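Long-range contacts in hemolysin activator protein CdiB (Acinetobacter baumannii ACICU, PDB 6WIL), which probably secretes its partner CdiA toxin across the outer membrane in contact-dependent growth inhibition, as a two-partner (TpsB) transporter of the Omp85 superfamily: residues His309-Gln314 with Glu341-Leu346; Arg413-Ser418 with Ala445-Val450; Lys45-Glu50 with Gln88-Lys93. One frame throughout, in Å; residues are numbered along the deposited sequence.

Contact 1 (His309-Gln314 with Glu341-Leu346); sequences HGNSQQ and ESQSFL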
loop_
_atom_site.group_PDB
_atom_site.type_symbol
_atom_site.label_atom_id
_atom_site.label_comp_id
_atom_site.label_asym_id
_atom_site.label_seq_id
_atom_site.Cartn_x
_atom_site.Cartn_y
_atom_site.Cartn_z
ATOM N N HIS A 309 -11.509 -34.072 -3.722
ATOM C CA HIS A 309 -10.893 -33.319 -2.641
ATOM C C HIS A 309 -9.410 -33.144 -2.927
ATOM O O HIS A 309 -8.795 -33.963 -3.614
ATOM C CB HIS A 309 -11.096 -34.009 -1.282
ATOM C CG HIS A 309 -10.549 -35.402 -1.217
ATOM N ND1 HIS A 309 -9.491 -35.750 -0.405
ATOM C CD2 HIS A 309 -10.920 -36.538 -1.856
ATOM C CE1 HIS A 309 -9.233 -37.038 -0.546
ATOM N NE2 HIS A 309 -10.085 -37.540 -1.422
ATOM N N GLY A 310 -8.841 -32.066 -2.395
ATOM C CA GLY A 310 -7.429 -31.795 -2.600
ATOM C C GLY A 310 -6.952 -30.676 -1.702
ATOM O O GLY A 310 -7.744 -29.952 -1.093
ATOM N N ASN A 311 -5.632 -30.546 -1.633
ATOM C CA ASN A 311 -4.981 -29.565 -0.782
ATOM C C ASN A 311 -4.043 -28.697 -1.610
ATOM O O ASN A 311 -3.619 -29.071 -2.707
ATOM C CB ASN A 311 -4.210 -30.252 0.353
ATOM C CG ASN A 311 -3.299 -31.354 -0.149
ATOM O OD1 ASN A 311 -3.696 -32.518 -0.214
ATOM N ND2 ASN A 311 -2.073 -30.993 -0.513
ATOM N N SER A 312 -3.723 -27.524 -1.069
ATOM C CA SER A 312 -2.839 -26.583 -1.743
ATOM C C SER A 312 -2.108 -25.758 -0.695
ATOM O O SER A 312 -2.726 -25.279 0.261
ATOM C CB SER A 312 -3.625 -25.670 -2.690
ATOM O OG SER A 312 -2.804 -25.187 -3.736
ATOM N N GLN A 313 -0.798 -25.607 -0.869
ATOM C CA GLN A 313 0.031 -24.827 0.037
ATOM C C GLN A 313 0.783 -23.771 -0.759
ATOM O O GLN A 313 1.155 -23.995 -1.914
ATOM C CB GLN A 313 1.034 -25.707 0.809
ATOM C CG GLN A 313 0.407 -26.832 1.622
ATOM C CD GLN A 313 0.008 -28.025 0.770
ATOM O OE1 GLN A 313 -1.177 -28.289 0.572
ATOM N NE2 GLN A 313 0.997 -28.753 0.262
ATOM N N GLN A 314 1.011 -22.619 -0.132
ATOM C CA GLN A 314 1.740 -21.532 -0.772
ATOM C C GLN A 314 2.558 -20.790 0.272
ATOM O O GLN A 314 2.021 -20.374 1.301
ATOM C CB GLN A 314 0.786 -20.567 -1.484
ATOM C CG GLN A 314 1.477 -19.555 -2.384
ATOM C CD GLN A 314 0.501 -18.845 -3.304
ATOM O OE1 GLN A 314 -0.695 -19.147 -3.308
ATOM N NE2 GLN A 314 1.003 -17.895 -4.087
ATOM N N GLU A 341 2.308 -25.621 -4.223
ATOM C CA GLU A 341 2.179 -27.059 -4.385
ATOM C C GLU A 341 0.712 -27.430 -4.262
ATOM O O GLU A 341 0.013 -26.941 -3.371
ATOM C CB GLU A 341 3.018 -27.815 -3.354
ATOM C CG GLU A 341 3.103 -29.304 -3.607
ATOM C CD GLU A 341 4.384 -29.905 -3.061
ATOM O OE1 GLU A 341 5.366 -29.151 -2.887
ATOM O OE2 GLU A 341 4.405 -31.128 -2.808
ATOM N N SER A 342 0.246 -28.282 -5.170
ATOM C CA SER A 342 -1.167 -28.616 -5.250
ATOM C C SER A 342 -1.323 -30.059 -5.701
ATOM O O SER A 342 -0.612 -30.513 -6.602
ATOM C CB SER A 342 -1.903 -27.682 -6.216
ATOM O OG SER A 342 -3.217 -28.143 -6.472
ATOM N N GLN A 343 -2.256 -30.770 -5.074
ATOM C CA GLN A 343 -2.585 -32.131 -5.472
ATOM C C GLN A 343 -4.085 -32.348 -5.328
ATOM O O GLN A 343 -4.731 -31.757 -4.459
ATOM C CB GLN A 343 -1.810 -33.165 -4.649
ATOM C CG GLN A 343 -2.009 -33.062 -3.157
ATOM C CD GLN A 343 -1.061 -33.963 -2.397
ATOM O OE1 GLN A 343 -0.152 -34.555 -2.981
ATOM N NE2 GLN A 343 -1.265 -34.073 -1.088
ATOM N N SER A 344 -4.634 -33.193 -6.198
ATOM C CA SER A 344 -6.063 -33.467 -6.241
ATOM C C SER A 344 -6.322 -34.959 -6.060
ATOM O O SER A 344 -5.468 -35.802 -6.348
ATOM C CB SER A 344 -6.677 -32.989 -7.562
ATOM O OG SER A 344 -6.366 -31.628 -7.806
ATOM N N PHE A 345 -7.524 -35.282 -5.583
ATOM C CA PHE A 345 -7.898 -36.662 -5.305
ATOM C C PHE A 345 -9.309 -36.932 -5.803
ATOM O O PHE A 345 -10.132 -36.023 -5.945
ATOM C CB PHE A 345 -7.832 -36.990 -3.805
ATOM C CG PHE A 345 -6.458 -36.882 -3.212
ATOM C CD1 PHE A 345 -5.957 -35.654 -2.807
ATOM C CD2 PHE A 345 -5.675 -38.011 -3.038
ATOM C CE1 PHE A 345 -4.694 -35.554 -2.255
ATOM C CE2 PHE A 345 -4.414 -37.918 -2.485
ATOM C CZ PHE A 345 -3.922 -36.687 -2.092
ATOM N N LEU A 346 -9.581 -38.209 -6.060
ATOM C CA LEU A 346 -10.932 -38.695 -6.317
ATOM C C LEU A 346 -11.151 -39.918 -5.437
ATOM O O LEU A 346 -10.529 -40.962 -5.657
ATOM C CB LEU A 346 -11.140 -39.027 -7.794
ATOM C CG LEU A 346 -12.547 -39.499 -8.165
ATOM C CD1 LEU A 346 -13.603 -38.619 -7.512
ATOM C CD2 LEU A 346 -12.723 -39.503 -9.678
#
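The imidazole of H309 lies with one face against the CB of F345, a CH-pi contact in which that carbon sits 3.5 Å from the centroid of the H309 ring. The phenyl ring of F345 runs nearly parallel to the imidazole, its plane turned by 18°, but the two are slid so far apart that they barely overlap; it is mainly the CB methylene that meets the histidine. At the edge of the F345 ring, in its plane, come the carbonyl O of H309 and the NE2 of Q343. With chi1 at 58°, the H309 ring is tucked between its own backbone N and carbonyl carbon and leans across to the neighbouring strand; its NE2 also bonds to the backbone N of D348.

The next flat groups on this face are two amides. NE2 of Q343 donates to OD1 of N311 at 3.0 Å, nearly straight, on a lone pair of the asparagine and in the glutamine's own amide plane. The two planes stand 77° apart. N311 in turn donates through its ND2, giving a 3.0 Å bond to OE1 of Q313, also on a lone pair.

Beneath these side chains the strands run antiparallel, with H309-F345, N311-Q343 and Q313-E341 as hydrogen-bonded pairs; Q313 N reaches E341 O at 2.9 Å. G310 and S344, like S312 and S342, form non-hydrogen-bonded pairs whose serines point to the other face, and CA of S312 approaches E341 O at 3.3 Å.

This hairpin of the barrel wall thus carries a run of side-chain hydrogen bonds, Q343 to N311 to Q313, which fixes the rotation of the N311 amide by engaging both its oxygen and its nitrogen.

Contact 2 (Arg413-Ser418 with Ala445-Val450); sequences RAPLWS and APKILV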
loop_
_atom_site.group_PDB
_atom_site.type_symbol
_atom_site.label_atom_id
_atom_site.label_comp_id
_atom_site.label_asym_id
_atom_site.label_seq_id
_atom_site.Cartn_x
_atom_site.Cartn_y
_atom_site.Cartn_z
ATOM N N ARG A 413 9.595 -20.272 -17.718
ATOM C CA ARG A 413 9.720 -18.867 -18.105
ATOM C C ARG A 413 8.376 -18.303 -18.567
ATOM O O ARG A 413 8.202 -17.883 -19.712
ATOM C CB ARG A 413 10.790 -18.688 -19.186
ATOM C CG ARG A 413 12.194 -19.039 -18.733
ATOM C CD ARG A 413 13.195 -18.880 -19.865
ATOM N NE ARG A 413 13.316 -17.496 -20.315
ATOM C CZ ARG A 413 14.239 -16.645 -19.875
ATOM N NH1 ARG A 413 14.279 -15.403 -20.343
ATOM N NH2 ARG A 413 15.123 -17.037 -18.969
ATOM N N ALA A 414 7.415 -18.307 -17.641
ATOM C CA ALA A 414 6.082 -17.784 -17.906
ATOM C C ALA A 414 5.978 -16.374 -17.338
ATOM O O ALA A 414 5.811 -16.214 -16.119
ATOM C CB ALA A 414 5.011 -18.694 -17.297
ATOM N N PRO A 415 6.076 -15.325 -18.164
ATOM C CA PRO A 415 6.030 -13.957 -17.631
ATOM C C PRO A 415 4.614 -13.416 -17.518
ATOM O O PRO A 415 3.826 -13.507 -18.464
ATOM C CB PRO A 415 6.851 -13.167 -18.654
ATOM C CG PRO A 415 6.581 -13.879 -19.946
ATOM C CD PRO A 415 6.350 -15.341 -19.612
ATOM N N LEU A 416 4.280 -12.850 -16.364
ATOM C CA LEU A 416 2.968 -12.266 -16.129
ATOM C C LEU A 416 3.133 -10.831 -15.657
ATOM O O LEU A 416 3.924 -10.556 -14.749
ATOM C CB LEU A 416 2.177 -13.071 -15.095
ATOM C CG LEU A 416 0.707 -12.662 -14.987
ATOM C CD1 LEU A 416 -0.010 -12.976 -16.286
ATOM C CD2 LEU A 416 0.021 -13.334 -13.809
ATOM N N TRP A 417 2.394 -9.923 -16.284
ATOM C CA TRP A 417 2.357 -8.524 -15.885
ATOM C C TRP A 417 1.075 -8.264 -15.111
ATOM O O TRP A 417 -0.017 -8.600 -15.578
ATOM C CB TRP A 417 2.437 -7.603 -17.103
ATOM C CG TRP A 417 3.793 -7.553 -17.712
ATOM C CD1 TRP A 417 4.294 -8.384 -18.669
ATOM C CD2 TRP A 417 4.835 -6.620 -17.404
ATOM N NE1 TRP A 417 5.584 -8.028 -18.976
ATOM C CE2 TRP A 417 5.939 -6.945 -18.215
ATOM C CE3 TRP A 417 4.939 -5.540 -16.522
ATOM C CZ2 TRP A 417 7.134 -6.232 -18.168
ATOM C CZ3 TRP A 417 6.126 -4.831 -16.479
ATOM C CH2 TRP A 417 7.208 -5.181 -17.296
ATOM N N SER A 418 1.211 -7.676 -13.929
ATOM C CA SER A 418 0.071 -7.346 -13.090
ATOM C C SER A 418 0.142 -5.879 -12.703
ATOM O O SER A 418 1.226 -5.315 -12.528
ATOM C CB SER A 418 0.024 -8.219 -11.832
ATOM O OG SER A 418 -0.296 -9.558 -12.165
ATOM N N ALA A 445 -0.671 -11.110 -20.239
ATOM C CA ALA A 445 0.178 -12.285 -20.407
ATOM C C ALA A 445 0.678 -12.367 -21.843
ATOM O O ALA A 445 -0.135 -12.559 -22.764
ATOM C CB ALA A 445 -0.584 -13.559 -20.042
ATOM N N PRO A 446 1.983 -12.229 -22.091
ATOM C CA PRO A 446 2.479 -12.405 -23.465
ATOM C C PRO A 446 2.307 -13.818 -23.995
ATOM O O PRO A 446 2.090 -13.990 -25.201
ATOM C CB PRO A 446 3.963 -12.024 -23.357
ATOM C CG PRO A 446 4.051 -11.171 -22.138
ATOM C CD PRO A 446 3.025 -11.710 -21.189
ATOM N N LYS A 447 2.397 -14.834 -23.143
ATOM C CA LYS A 447 2.321 -16.221 -23.574
ATOM C C LYS A 447 1.067 -16.884 -23.022
ATOM O O LYS A 447 0.301 -16.293 -22.256
ATOM C CB LYS A 447 3.572 -16.995 -23.135
ATOM C CG LYS A 447 4.873 -16.325 -23.542
ATOM C CD LYS A 447 4.837 -15.922 -25.008
ATOM C CE LYS A 447 6.118 -15.232 -25.436
ATOM N NZ LYS A 447 5.975 -13.765 -25.667
ATOM N N ILE A 448 0.867 -18.136 -23.436
ATOM C CA ILE A 448 -0.271 -18.913 -22.965
ATOM C C ILE A 448 -0.121 -19.183 -21.476
ATOM O O ILE A 448 0.973 -19.493 -20.987
ATOM C CB ILE A 448 -0.387 -20.227 -23.759
ATOM C CG1 ILE A 448 -0.593 -19.934 -25.248
ATOM C CG2 ILE A 448 -1.507 -21.098 -23.209
ATOM C CD1 ILE A 448 -1.696 -18.951 -25.527
ATOM N N LEU A 449 -1.224 -19.056 -20.745
ATOM C CA LEU A 449 -1.265 -19.344 -19.321
ATOM C C LEU A 449 -2.038 -20.631 -19.066
ATOM O O LEU A 449 -2.934 -21.000 -19.831
ATOM C CB LEU A 449 -1.921 -18.201 -18.544
ATOM C CG LEU A 449 -1.210 -16.852 -18.529
ATOM C CD1 LEU A 449 -2.046 -15.845 -17.761
ATOM C CD2 LEU A 449 0.172 -16.988 -17.913
ATOM N N VAL A 450 -1.681 -21.305 -17.977
ATOM C CA VAL A 450 -2.447 -22.443 -17.477
ATOM C C VAL A 450 -3.752 -21.886 -16.913
ATOM O O VAL A 450 -3.851 -20.668 -16.704
ATOM C CB VAL A 450 -1.648 -23.241 -16.431
ATOM C CG1 VAL A 450 -0.219 -23.463 -16.912
ATOM C CG2 VAL A 450 -1.673 -22.541 -15.081
HETATM O O HOH W 1 2.728 -14.814 -20.710
#
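CD1 of L416 carries the apolar side of this contact, lying 3.8 Å from CB of A445 and equally far from CD1 of L449; it joins strand 414-429 to the loop that follows strand 432-444. Having CG anti to the backbone N (chi1 -170°) sends the L416 branch toward the loop, where it crosses the L449 side chain at about a right angle. On the other side of the strand the prolines meet more loosely, CG of P415 at 4.3 Å from CG of P446. The CD of P446 also lies at the indole edge of W417, near the ring plane. W417 itself touches a bound C8E detergent molecule and packs edge-to-face with Y382 of the neighbouring strand.

No hydrogen bond joins the two segments directly. A water donates to the carbonyl O of P415, 2.8 Å from the water O, but its approach to K447 N is too close to be trusted as a bond, so a bridge is doubtful. That same P415 oxygen has CD of P446 at 3.4 Å.

Beyond the pair, N476, at the start of strand 476-487, accepts from A445 N through OD1, and D475, just before it, accepts from L449 N through OD2. The loop is therefore held to the strand chiefly by apolar contacts of L416 and the prolines, with a water at P415 O as a possible link, while amide and acidic side chains engage backbone N-H groups of a segment without regular strand.

Contact 3 (Lys45-Glu50 with Gln88-Lys93); sequences KHLVVE and QNILGK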
loop_
_atom_site.group_PDB
_atom_site.type_symbol
_atom_site.label_atom_id
_atom_site.label_comp_id
_atom_site.label_asym_id
_atom_site.label_seq_id
_atom_site.Cartn_x
_atom_site.Cartn_y
_atom_site.Cartn_z
ATOM N N LYS A 45 10.657 33.345 -8.926
ATOM C CA LYS A 45 10.821 33.691 -10.335
ATOM C C LYS A 45 12.001 34.631 -10.533
ATOM O O LYS A 45 12.861 34.398 -11.390
ATOM C CB LYS A 45 9.535 34.325 -10.874
ATOM C CG LYS A 45 8.730 33.427 -11.804
ATOM C CD LYS A 45 7.478 34.130 -12.317
ATOM C CE LYS A 45 7.812 35.282 -13.260
ATOM N NZ LYS A 45 8.423 34.821 -14.541
ATOM N N HIS A 46 12.061 35.697 -9.739
ATOM C CA HIS A 46 13.161 36.651 -9.786
ATOM C C HIS A 46 13.736 36.801 -8.386
ATOM O O HIS A 46 13.029 37.220 -7.463
ATOM C CB HIS A 46 12.699 38.006 -10.326
ATOM C CG HIS A 46 11.595 37.913 -11.332
ATOM N ND1 HIS A 46 10.278 38.162 -11.013
ATOM C CD2 HIS A 46 11.610 37.594 -12.648
ATOM C CE1 HIS A 46 9.529 38.006 -12.090
ATOM N NE2 HIS A 46 10.312 37.658 -13.094
ATOM N N LEU A 47 15.011 36.453 -8.232
ATOM C CA LEU A 47 15.735 36.672 -6.988
ATOM C C LEU A 47 16.540 37.962 -6.993
ATOM O O LEU A 47 16.666 38.606 -5.946
ATOM C CB LEU A 47 16.679 35.495 -6.712
ATOM C CG LEU A 47 16.052 34.101 -6.825
ATOM C CD1 LEU A 47 17.125 33.023 -6.795
ATOM C CD2 LEU A 47 15.032 33.881 -5.719
ATOM N N VAL A 48 17.071 38.356 -8.147
ATOM C CA VAL A 48 17.893 39.554 -8.270
ATOM C C VAL A 48 17.008 40.725 -8.676
ATOM O O VAL A 48 16.232 40.630 -9.634
ATOM C CB VAL A 48 19.021 39.339 -9.292
ATOM C CG1 VAL A 48 19.881 40.590 -9.421
ATOM C CG2 VAL A 48 19.866 38.141 -8.900
ATOM N N VAL A 49 17.123 41.833 -7.943
ATOM C CA VAL A 49 16.416 43.068 -8.249
ATOM C C VAL A 49 17.440 44.195 -8.355
ATOM O O VAL A 49 18.610 44.034 -8.005
ATOM C CB VAL A 49 15.336 43.401 -7.197
ATOM C CG1 VAL A 49 14.242 42.343 -7.199
ATOM C CG2 VAL A 49 15.959 43.513 -5.816
ATOM N N GLU A 50 16.985 45.346 -8.855
ATOM C CA GLU A 50 17.843 46.520 -8.997
ATOM C C GLU A 50 17.886 47.279 -7.674
ATOM O O GLU A 50 16.838 47.656 -7.136
ATOM C CB GLU A 50 17.333 47.414 -10.125
ATOM N N GLN A 88 17.789 33.061 -13.819
ATOM C CA GLN A 88 18.186 34.460 -13.780
ATOM C C GLN A 88 19.695 34.644 -13.796
ATOM O O GLN A 88 20.160 35.787 -13.836
ATOM C CB GLN A 88 17.589 35.151 -12.552
ATOM C CG GLN A 88 17.196 36.596 -12.798
ATOM C CD GLN A 88 16.477 37.198 -11.615
ATOM O OE1 GLN A 88 16.240 36.523 -10.615
ATOM N NE2 GLN A 88 16.122 38.473 -11.719
ATOM N N ASN A 89 20.463 33.551 -13.767
ATOM C CA ASN A 89 21.917 33.585 -13.931
ATOM C C ASN A 89 22.577 34.517 -12.916
ATOM O O ASN A 89 23.221 35.506 -13.278
ATOM C CB ASN A 89 22.294 33.975 -15.362
ATOM C CG ASN A 89 21.659 33.067 -16.399
ATOM O OD1 ASN A 89 21.348 31.909 -16.118
ATOM N ND2 ASN A 89 21.453 33.594 -17.602
ATOM N N ILE A 90 22.414 34.180 -11.634
ATOM C CA ILE A 90 22.893 34.979 -10.509
ATOM C C ILE A 90 24.342 35.389 -10.728
ATOM O O ILE A 90 24.722 36.535 -10.465
ATOM C CB ILE A 90 22.754 34.209 -9.184
ATOM C CG1 ILE A 90 21.355 33.612 -9.044
ATOM C CG2 ILE A 90 23.073 35.118 -8.013
ATOM C CD1 ILE A 90 20.272 34.635 -8.832
ATOM N N LEU A 91 25.153 34.452 -11.214
ATOM C CA LEU A 91 26.571 34.698 -11.441
ATOM C C LEU A 91 26.779 35.896 -12.359
ATOM O O LEU A 91 26.237 35.950 -13.465
ATOM C CB LEU A 91 27.206 33.446 -12.044
ATOM C CG LEU A 91 28.690 33.203 -11.793
ATOM C CD1 LEU A 91 29.040 33.571 -10.362
ATOM C CD2 LEU A 91 29.016 31.743 -12.059
ATOM N N GLY A 92 27.556 36.867 -11.886
ATOM C CA GLY A 92 27.872 38.044 -12.666
ATOM C C GLY A 92 26.911 39.201 -12.518
ATOM O O GLY A 92 27.162 40.266 -13.095
ATOM N N LYS A 93 25.821 39.038 -11.774
ATOM C CA LYS A 93 24.899 40.144 -11.577
ATOM C C LYS A 93 25.305 40.971 -10.360
ATOM O O LYS A 93 26.162 40.579 -9.564
ATOM C CB LYS A 93 23.464 39.641 -11.434
ATOM C CG LYS A 93 22.866 39.178 -12.747
ATOM C CD LYS A 93 21.361 39.353 -12.766
ATOM C CE LYS A 93 20.820 39.099 -14.158
ATOM N NZ LYS A 93 21.523 37.940 -14.776
#
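Q88 reaches over to the backbone of L47 and V48 and grips it with its terminal amide. Its OE1 accepts two N-H groups: L47 N at 2.7 Å, in the carbonyl plane, and V48 N at 3.2 Å, which comes in from 44° above that plane but along an almost straight N-H...O line of 171°. The NE2 of Q88 returns a weak bond to V48 O at 3.0 Å. The bonds on O and N together set the orientation of the amide, the nitrogen side only weakly. The glutamine is extended beyond CG, which carries the amide across to the L47-V48 backbone.

A second polar grip stays within 88-93. NZ of K93 folds back to the carbonyl O of Q88 at 2.7 Å, with a weaker bond to N89 O, and so ties the end of the type II beta turn I90-K93 to the residues just before it; K93 N closes the turn by bonding to I90 O.

V48 and L47 supply the apolar packing. CG2 of V48 packs 3.5 Å from CD1 of I90, while its CG1 lies beside CD of K93 at 3.9 Å. L47 CD1 meets the same I90 methyl at 4.1 Å, the two side chains crossing at about a right angle, and both L47 and I90 continue onto I103 of helix 97-113.

The contact thus fastens the loop segment between helix 8-27 and strand 55-56 to the first POTRA domain, with the turn entering strand 94-95; the nearby C54-C94 disulfide provides a covalent tie between the same two parts of the chain.

Along the chain the order is contact 3, then contact 1, then contact 2, each closing before the next opens. Contacts 1 and 2 both reach the 16-stranded antiparallel barrel and lie on the same side of the chain's centre, with centres about 23 Å apart and nearest atoms about 10 Å apart. Contact 1 joins neighbouring strands 308-326 and 329-346; contact 2 involves strand 414-429 and the loop leaving strand 432-444. Contact 3 is remote, about 72 Å from contact 1 and about 56 Å from contact 2 between centres, at the POTRA end. The spread follows the two-part design of a TpsB transporter: a membrane barrel and POTRA domains, which in this family lie in the periplasm.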